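Long-range contact in putative major capsid protein (Cafeteriavirus-dependent mavirus, PDB 6G44), which probably forms the trimeric double jelly-roll building block from which the icosahedral shell of this virophage is assembled: residues C[285-299]-C[469-483]. Sequence-based numbering, arbitrary orientation.
Sequences TIIYNTPLISLEGNI and KLEVFSIRDNLTYSF
Glu-296 OE2 accepts two bonds from the opposite strand: Ser-474 OG donates at 2.6 Å to its anti lone pair, and Arg-476 NH2 completes a salt bridge at 2.8 Å. Of the two carboxylate oxygens OE2 alone is gripped directly: NH2 meets it nearly end-on to the C-O bond, and the carboxylate and guanidinium planes stand 65° apart; a water links Glu-296 OE1 to Arg-476 NH1. Glu-296 reaches both partners because its chain bends at chi2 (-67°). Its position follows from a classic beta bulge: Glu-296 N binds Val-472 O at 2.8 Å, while Gly-297 N reaches that oxygen only weakly, at 3.3 Å. On the face carrying Leu-295 and Phe-473, Leu-295 CD1 lies 4.0 Å from the Phe-473 ring centroid, a CH-pi contact over the ring. The two long antiparallel strands belong to one sheet of the double jelly-roll capsid fold, and helix 123-130 packs against Ile-293 and Phe-473. The ladder breaks between the pairs Asn-289/Leu-479 and Leu-292/Arg-476, although Thr-290 N still donates to Asn-478 O. There, Asn-478 ND2 donates to Thr-290 O at 3.0 Å, with the acceptor 10° out of the amide plane, and Thr-290 OG1 bonds Thr-480 OG1 at 2.8 Å. Beyond this break, a water bridges Tyr-288 OH and Ser-482 OG, which also bond Pro-221 O and Arg-223 respectively. In the second shell, Asn-330 OD1 accepts from Arg-476 NE, which probably helps to orient the guanidinium, while Leu-11 of the third subunit packs on Ile-287 and Leu-479.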
loop_
_atom_site.group_PDB
_atom_site.type_symbol
_atom_site.label_atom_id
_atom_site.label_comp_id
_atom_site.label_asym_id
_atom_site.label_seq_id
_atom_site.Cartn_x
_atom_site.Cartn_y
_atom_site.Cartn_z
ATOM N N THR C 285 -13.052 -2.530 -36.919
ATOM C CA THR C 285 -13.991 -2.731 -35.828
ATOM C C THR C 285 -13.258 -2.805 -34.507
ATOM O O THR C 285 -12.443 -3.707 -34.308
ATOM C CB THR C 285 -14.837 -3.996 -36.044
ATOM O OG1 THR C 285 -15.549 -3.858 -37.275
ATOM C CG2 THR C 285 -15.852 -4.186 -34.937
ATOM N N ILE C 286 -13.556 -1.857 -33.620
ATOM C CA ILE C 286 -12.889 -1.764 -32.304
ATOM C C ILE C 286 -13.899 -2.231 -31.262
ATOM O O ILE C 286 -15.064 -1.855 -31.294
ATOM C CB ILE C 286 -12.401 -0.328 -31.996
ATOM C CG1 ILE C 286 -11.473 0.181 -33.115
ATOM C CG2 ILE C 286 -11.679 -0.295 -30.649
ATOM C CD1 ILE C 286 -11.231 1.668 -33.084
ATOM N N ILE C 287 -13.414 -3.019 -30.310
ATOM C CA ILE C 287 -14.255 -3.628 -29.247
ATOM C C ILE C 287 -13.921 -2.980 -27.883
ATOM O O ILE C 287 -12.743 -2.767 -27.562
ATOM C CB ILE C 287 -13.994 -5.135 -29.177
ATOM C CG1 ILE C 287 -14.349 -5.780 -30.526
ATOM C CG2 ILE C 287 -14.778 -5.771 -28.038
ATOM C CD1 ILE C 287 -13.971 -7.232 -30.676
ATOM N N TYR C 288 -14.958 -2.617 -27.121
ATOM C CA TYR C 288 -14.826 -2.001 -25.772
ATOM C C TYR C 288 -15.584 -2.851 -24.768
ATOM O O TYR C 288 -16.712 -3.258 -24.998
ATOM C CB TYR C 288 -15.420 -0.594 -25.732
ATOM C CG TYR C 288 -14.770 0.348 -26.711
ATOM C CD1 TYR C 288 -15.132 0.306 -28.047
ATOM C CD2 TYR C 288 -13.795 1.259 -26.315
ATOM C CE1 TYR C 288 -14.520 1.141 -28.968
ATOM C CE2 TYR C 288 -13.166 2.097 -27.231
ATOM C CZ TYR C 288 -13.536 2.006 -28.558
ATOM O OH TYR C 288 -12.940 2.818 -29.483
ATOM N N ASN C 289 -14.939 -3.080 -23.624
ATOM C CA ASN C 289 -15.567 -3.771 -22.504
ATOM C C ASN C 289 -16.443 -2.739 -21.777
ATOM O O ASN C 289 -15.951 -1.714 -21.316
ATOM C CB ASN C 289 -14.459 -4.303 -21.567
ATOM C CG ASN C 289 -14.950 -5.386 -20.629
ATOM O OD1 ASN C 289 -16.117 -5.625 -20.509
ATOM N ND2 ASN C 289 -14.012 -6.107 -20.035
ATOM N N THR C 290 -17.751 -2.981 -21.744
ATOM C CA THR C 290 -18.723 -2.029 -21.212
ATOM C C THR C 290 -19.764 -2.783 -20.383
ATOM O O THR C 290 -20.907 -2.939 -20.807
ATOM C CB THR C 290 -19.393 -1.203 -22.350
ATOM O OG1 THR C 290 -19.984 -2.102 -23.288
ATOM C CG2 THR C 290 -18.373 -0.340 -23.033
ATOM N N PRO C 291 -19.373 -3.231 -19.173
ATOM C CA PRO C 291 -20.277 -4.042 -18.339
ATOM C C PRO C 291 -21.641 -3.425 -18.123
ATOM O O PRO C 291 -21.752 -2.211 -18.003
ATOM C CB PRO C 291 -19.537 -4.142 -17.004
ATOM C CG PRO C 291 -18.131 -3.759 -17.262
ATOM C CD PRO C 291 -18.085 -2.941 -18.508
ATOM N N LEU C 292 -22.671 -4.271 -18.082
ATOM C CA LEU C 292 -24.047 -3.815 -17.877
ATOM C C LEU C 292 -24.523 -4.195 -16.465
ATOM O O LEU C 292 -24.614 -5.367 -16.124
ATOM C CB LEU C 292 -24.948 -4.465 -18.931
ATOM C CG LEU C 292 -26.407 -4.046 -18.915
ATOM C CD1 LEU C 292 -26.552 -2.566 -19.233
ATOM C CD2 LEU C 292 -27.144 -4.907 -19.935
ATOM N N ILE C 293 -24.785 -3.196 -15.648
ATOM C CA ILE C 293 -25.228 -3.397 -14.263
ATOM C C ILE C 293 -26.705 -3.077 -14.228
ATOM O O ILE C 293 -27.119 -1.990 -14.690
ATOM C CB ILE C 293 -24.470 -2.484 -13.287
ATOM C CG1 ILE C 293 -23.000 -2.909 -13.150
ATOM C CG2 ILE C 293 -25.110 -2.537 -11.906
ATOM C CD1 ILE C 293 -22.086 -2.722 -14.345
ATOM N N SER C 294 -27.495 -3.977 -13.654
ATOM C CA SER C 294 -28.968 -3.887 -13.656
ATOM C C SER C 294 -29.511 -4.275 -12.298
ATOM O O SER C 294 -29.020 -5.229 -11.724
ATOM C CB SER C 294 -29.561 -4.871 -14.675
ATOM O OG SER C 294 -29.091 -4.645 -15.991
ATOM N N LEU C 295 -30.563 -3.598 -11.842
ATOM C CA LEU C 295 -31.321 -4.049 -10.684
ATOM C C LEU C 295 -32.231 -5.172 -11.183
ATOM O O LEU C 295 -33.086 -4.959 -12.057
ATOM C CB LEU C 295 -32.139 -2.899 -10.106
ATOM C CG LEU C 295 -33.045 -3.300 -8.923
ATOM C CD1 LEU C 295 -32.198 -3.717 -7.728
ATOM C CD2 LEU C 295 -33.946 -2.134 -8.596
ATOM N N GLU C 296 -32.025 -6.370 -10.668
ATOM C CA GLU C 296 -32.814 -7.536 -11.084
ATOM C C GLU C 296 -34.073 -7.714 -10.264
ATOM O O GLU C 296 -35.088 -8.220 -10.775
ATOM C CB GLU C 296 -32.006 -8.811 -10.995
ATOM C CG GLU C 296 -30.897 -8.899 -12.000
ATOM C CD GLU C 296 -31.366 -9.009 -13.440
ATOM O OE1 GLU C 296 -32.524 -9.447 -13.711
ATOM O OE2 GLU C 296 -30.545 -8.655 -14.303
ATOM N N GLY C 297 -34.021 -7.335 -8.998
ATOM C CA GLY C 297 -35.180 -7.456 -8.133
ATOM C C GLY C 297 -35.006 -6.679 -6.868
ATOM O O GLY C 297 -33.882 -6.434 -6.396
ATOM N N ASN C 298 -36.130 -6.254 -6.311
ATOM C CA ASN C 298 -36.112 -5.593 -5.030
ATOM C C ASN C 298 -37.382 -5.915 -4.267
ATOM O O ASN C 298 -38.396 -6.298 -4.859
ATOM C CB ASN C 298 -35.912 -4.085 -5.179
ATOM C CG ASN C 298 -37.075 -3.405 -5.840
ATOM O OD1 ASN C 298 -37.967 -2.901 -5.163
ATOM N ND2 ASN C 298 -37.092 -3.414 -7.161
ATOM N N ILE C 299 -37.298 -5.813 -2.949
ATOM C CA ILE C 299 -38.458 -5.961 -2.072
ATOM C C ILE C 299 -38.155 -5.249 -0.777
ATOM O O ILE C 299 -36.980 -5.189 -0.367
ATOM C CB ILE C 299 -38.823 -7.440 -1.853
ATOM C CG1 ILE C 299 -40.238 -7.550 -1.246
ATOM C CG2 ILE C 299 -37.777 -8.171 -1.021
ATOM C CD1 ILE C 299 -40.816 -8.928 -1.351
ATOM N N LYS C 469 -34.800 -2.036 2.120
ATOM C CA LYS C 469 -35.014 -2.599 0.797
ATOM C C LYS C 469 -33.885 -3.566 0.441
ATOM O O LYS C 469 -32.723 -3.172 0.362
ATOM C CB LYS C 469 -35.106 -1.497 -0.238
ATOM C CG LYS C 469 -35.359 -1.974 -1.650
ATOM C CD LYS C 469 -35.304 -0.836 -2.659
ATOM C CE LYS C 469 -36.559 0.006 -2.631
ATOM N NZ LYS C 469 -36.601 0.953 -3.776
ATOM N N LEU C 470 -34.245 -4.814 0.202
ATOM C CA LEU C 470 -33.334 -5.830 -0.363
ATOM C C LEU C 470 -33.251 -5.588 -1.863
ATOM O O LEU C 470 -34.278 -5.521 -2.540
ATOM C CB LEU C 470 -33.845 -7.245 -0.069
ATOM C CG LEU C 470 -33.208 -8.402 -0.834
ATOM C CD1 LEU C 470 -31.691 -8.486 -0.625
ATOM C CD2 LEU C 470 -33.841 -9.736 -0.506
ATOM N N GLU C 471 -32.039 -5.434 -2.395
ATOM C CA GLU C 471 -31.817 -5.256 -3.820
ATOM C C GLU C 471 -30.826 -6.306 -4.286
ATOM O O GLU C 471 -29.821 -6.576 -3.597
ATOM C CB GLU C 471 -31.250 -3.880 -4.124
ATOM C CG GLU C 471 -32.210 -2.721 -3.859
ATOM C CD GLU C 471 -31.586 -1.375 -4.209
ATOM O OE1 GLU C 471 -30.600 -1.022 -3.526
ATOM O OE2 GLU C 471 -32.061 -0.679 -5.157
ATOM N N VAL C 472 -31.111 -6.902 -5.438
ATOM C CA VAL C 472 -30.232 -7.867 -6.096
ATOM C C VAL C 472 -29.890 -7.279 -7.450
ATOM O O VAL C 472 -30.783 -7.019 -8.266
ATOM C CB VAL C 472 -30.870 -9.260 -6.238
ATOM C CG1 VAL C 472 -29.905 -10.231 -6.915
ATOM C CG2 VAL C 472 -31.300 -9.738 -4.861
ATOM N N PHE C 473 -28.598 -7.030 -7.664
ATOM C CA PHE C 473 -28.115 -6.496 -8.927
ATOM C C PHE C 473 -27.416 -7.573 -9.713
ATOM O O PHE C 473 -26.813 -8.469 -9.129
ATOM C CB PHE C 473 -27.111 -5.379 -8.700
ATOM C CG PHE C 473 -27.680 -4.197 -7.993
ATOM C CD1 PHE C 473 -27.652 -4.130 -6.610
ATOM C CD2 PHE C 473 -28.249 -3.149 -8.702
ATOM C CE1 PHE C 473 -28.163 -3.032 -5.932
ATOM C CE2 PHE C 473 -28.795 -2.053 -8.012
ATOM C CZ PHE C 473 -28.736 -2.004 -6.635
ATOM N N SER C 474 -27.512 -7.504 -11.038
ATOM C CA SER C 474 -26.681 -8.334 -11.921
ATOM C C SER C 474 -25.603 -7.480 -12.544
ATOM O O SER C 474 -25.836 -6.312 -12.842
ATOM C CB SER C 474 -27.478 -8.997 -13.025
ATOM O OG SER C 474 -28.116 -8.025 -13.809
ATOM N N ILE C 475 -24.446 -8.100 -12.782
ATOM C CA ILE C 475 -23.372 -7.490 -13.533
ATOM C C ILE C 475 -23.146 -8.418 -14.700
ATOM O O ILE C 475 -22.715 -9.558 -14.513
ATOM C CB ILE C 475 -22.087 -7.309 -12.698
ATOM C CG1 ILE C 475 -22.399 -6.434 -11.471
ATOM C CG2 ILE C 475 -21.001 -6.670 -13.555
ATOM C CD1 ILE C 475 -22.389 -7.139 -10.146
ATOM N N ARG C 476 -23.459 -7.956 -15.914
ATOM C CA ARG C 476 -23.336 -8.792 -17.103
ATOM C C ARG C 476 -22.177 -8.349 -17.992
ATOM O O ARG C 476 -21.942 -7.149 -18.179
ATOM C CB ARG C 476 -24.608 -8.744 -17.942
ATOM C CG ARG C 476 -25.766 -9.530 -17.367
ATOM C CD ARG C 476 -26.911 -9.470 -18.358
ATOM N NE ARG C 476 -27.920 -10.477 -18.067
ATOM C CZ ARG C 476 -28.993 -10.281 -17.306
ATOM N NH1 ARG C 476 -29.848 -11.285 -17.132
ATOM N NH2 ARG C 476 -29.229 -9.114 -16.722
ATOM N N ASP C 477 -21.508 -9.333 -18.577
ATOM C CA ASP C 477 -20.464 -9.068 -19.569
ATOM C C ASP C 477 -21.168 -8.550 -20.837
ATOM O O ASP C 477 -22.143 -9.132 -21.316
ATOM C CB ASP C 477 -19.666 -10.329 -19.854
ATOM C CG ASP C 477 -18.911 -10.861 -18.613
ATOM O OD1 ASP C 477 -18.687 -10.108 -17.649
ATOM O OD2 ASP C 477 -18.512 -12.017 -18.632
ATOM N N ASN C 478 -20.666 -7.438 -21.351
ATOM C CA ASN C 478 -21.346 -6.675 -22.386
ATOM C C ASN C 478 -20.285 -5.900 -23.135
ATOM O O ASN C 478 -19.413 -5.268 -22.529
ATOM C CB ASN C 478 -22.348 -5.760 -21.736
ATOM C CG ASN C 478 -23.180 -4.998 -22.726
ATOM O OD1 ASN C 478 -23.879 -5.599 -23.527
ATOM N ND2 ASN C 478 -23.148 -3.680 -22.643
ATOM N N LEU C 479 -20.347 -5.951 -24.465
ATOM C CA LEU C 479 -19.344 -5.292 -25.294
ATOM C C LEU C 479 -19.977 -4.251 -26.180
ATOM O O LEU C 479 -21.104 -4.432 -26.640
ATOM C CB LEU C 479 -18.640 -6.277 -26.184
ATOM C CG LEU C 479 -17.843 -7.397 -25.537
ATOM C CD1 LEU C 479 -17.079 -8.196 -26.593
ATOM C CD2 LEU C 479 -16.936 -6.961 -24.412
ATOM N N THR C 480 -19.239 -3.165 -26.396
ATOM C CA THR C 480 -19.599 -2.132 -27.361
ATOM C C THR C 480 -18.663 -2.275 -28.566
ATOM O O THR C 480 -17.443 -2.474 -28.439
ATOM C CB THR C 480 -19.507 -0.753 -26.698
ATOM O OG1 THR C 480 -20.518 -0.685 -25.681
ATOM C CG2 THR C 480 -19.743 0.381 -27.719
ATOM N N TYR C 481 -19.256 -2.170 -29.764
ATOM C CA TYR C 481 -18.538 -2.336 -31.031
ATOM C C TYR C 481 -18.590 -1.034 -31.813
ATOM O O TYR C 481 -19.668 -0.449 -32.007
ATOM C CB TYR C 481 -19.164 -3.448 -31.869
ATOM C CG TYR C 481 -19.211 -4.775 -31.172
ATOM C CD1 TYR C 481 -20.281 -5.104 -30.352
ATOM C CD2 TYR C 481 -18.168 -5.685 -31.297
ATOM C CE1 TYR C 481 -20.321 -6.323 -29.693
ATOM C CE2 TYR C 481 -18.203 -6.889 -30.633
ATOM C CZ TYR C 481 -19.284 -7.201 -29.837
ATOM O OH TYR C 481 -19.286 -8.428 -29.204
ATOM N N SER C 482 -17.415 -0.579 -32.232
ATOM C CA SER C 482 -17.267 0.628 -33.041
ATOM C C SER C 482 -16.890 0.193 -34.456
ATOM O O SER C 482 -15.782 -0.291 -34.657
ATOM C CB SER C 482 -16.166 1.503 -32.447
ATOM O OG SER C 482 -15.845 2.598 -33.309
ATOM N N PHE C 483 -17.804 0.394 -35.410
ATOM C CA PHE C 483 -17.554 0.030 -36.809
ATOM C C PHE C 483 -16.987 1.216 -37.549
ATOM O O PHE C 483 -17.234 2.370 -37.204
ATOM C CB PHE C 483 -18.829 -0.447 -37.457
ATOM C CG PHE C 483 -19.408 -1.654 -36.791
ATOM C CD1 PHE C 483 -18.944 -2.905 -37.119
ATOM C CD2 PHE C 483 -20.373 -1.531 -35.809
ATOM C CE1 PHE C 483 -19.446 -4.049 -36.502
ATOM C CE2 PHE C 483 -20.865 -2.659 -35.156
ATOM C CZ PHE C 483 -20.423 -3.916 -35.515
HETATM O O HOH W 1 -14.618 4.180 -31.224
HETATM O O HOH W 2 -18.383 -6.486 -19.667
HETATM O O HOH W 3 -27.140 -6.636 -16.005
HETATM O O HOH W 4 -29.191 -6.189 -17.832
HETATM O O HOH W 5 -32.468 -10.109 -16.444
#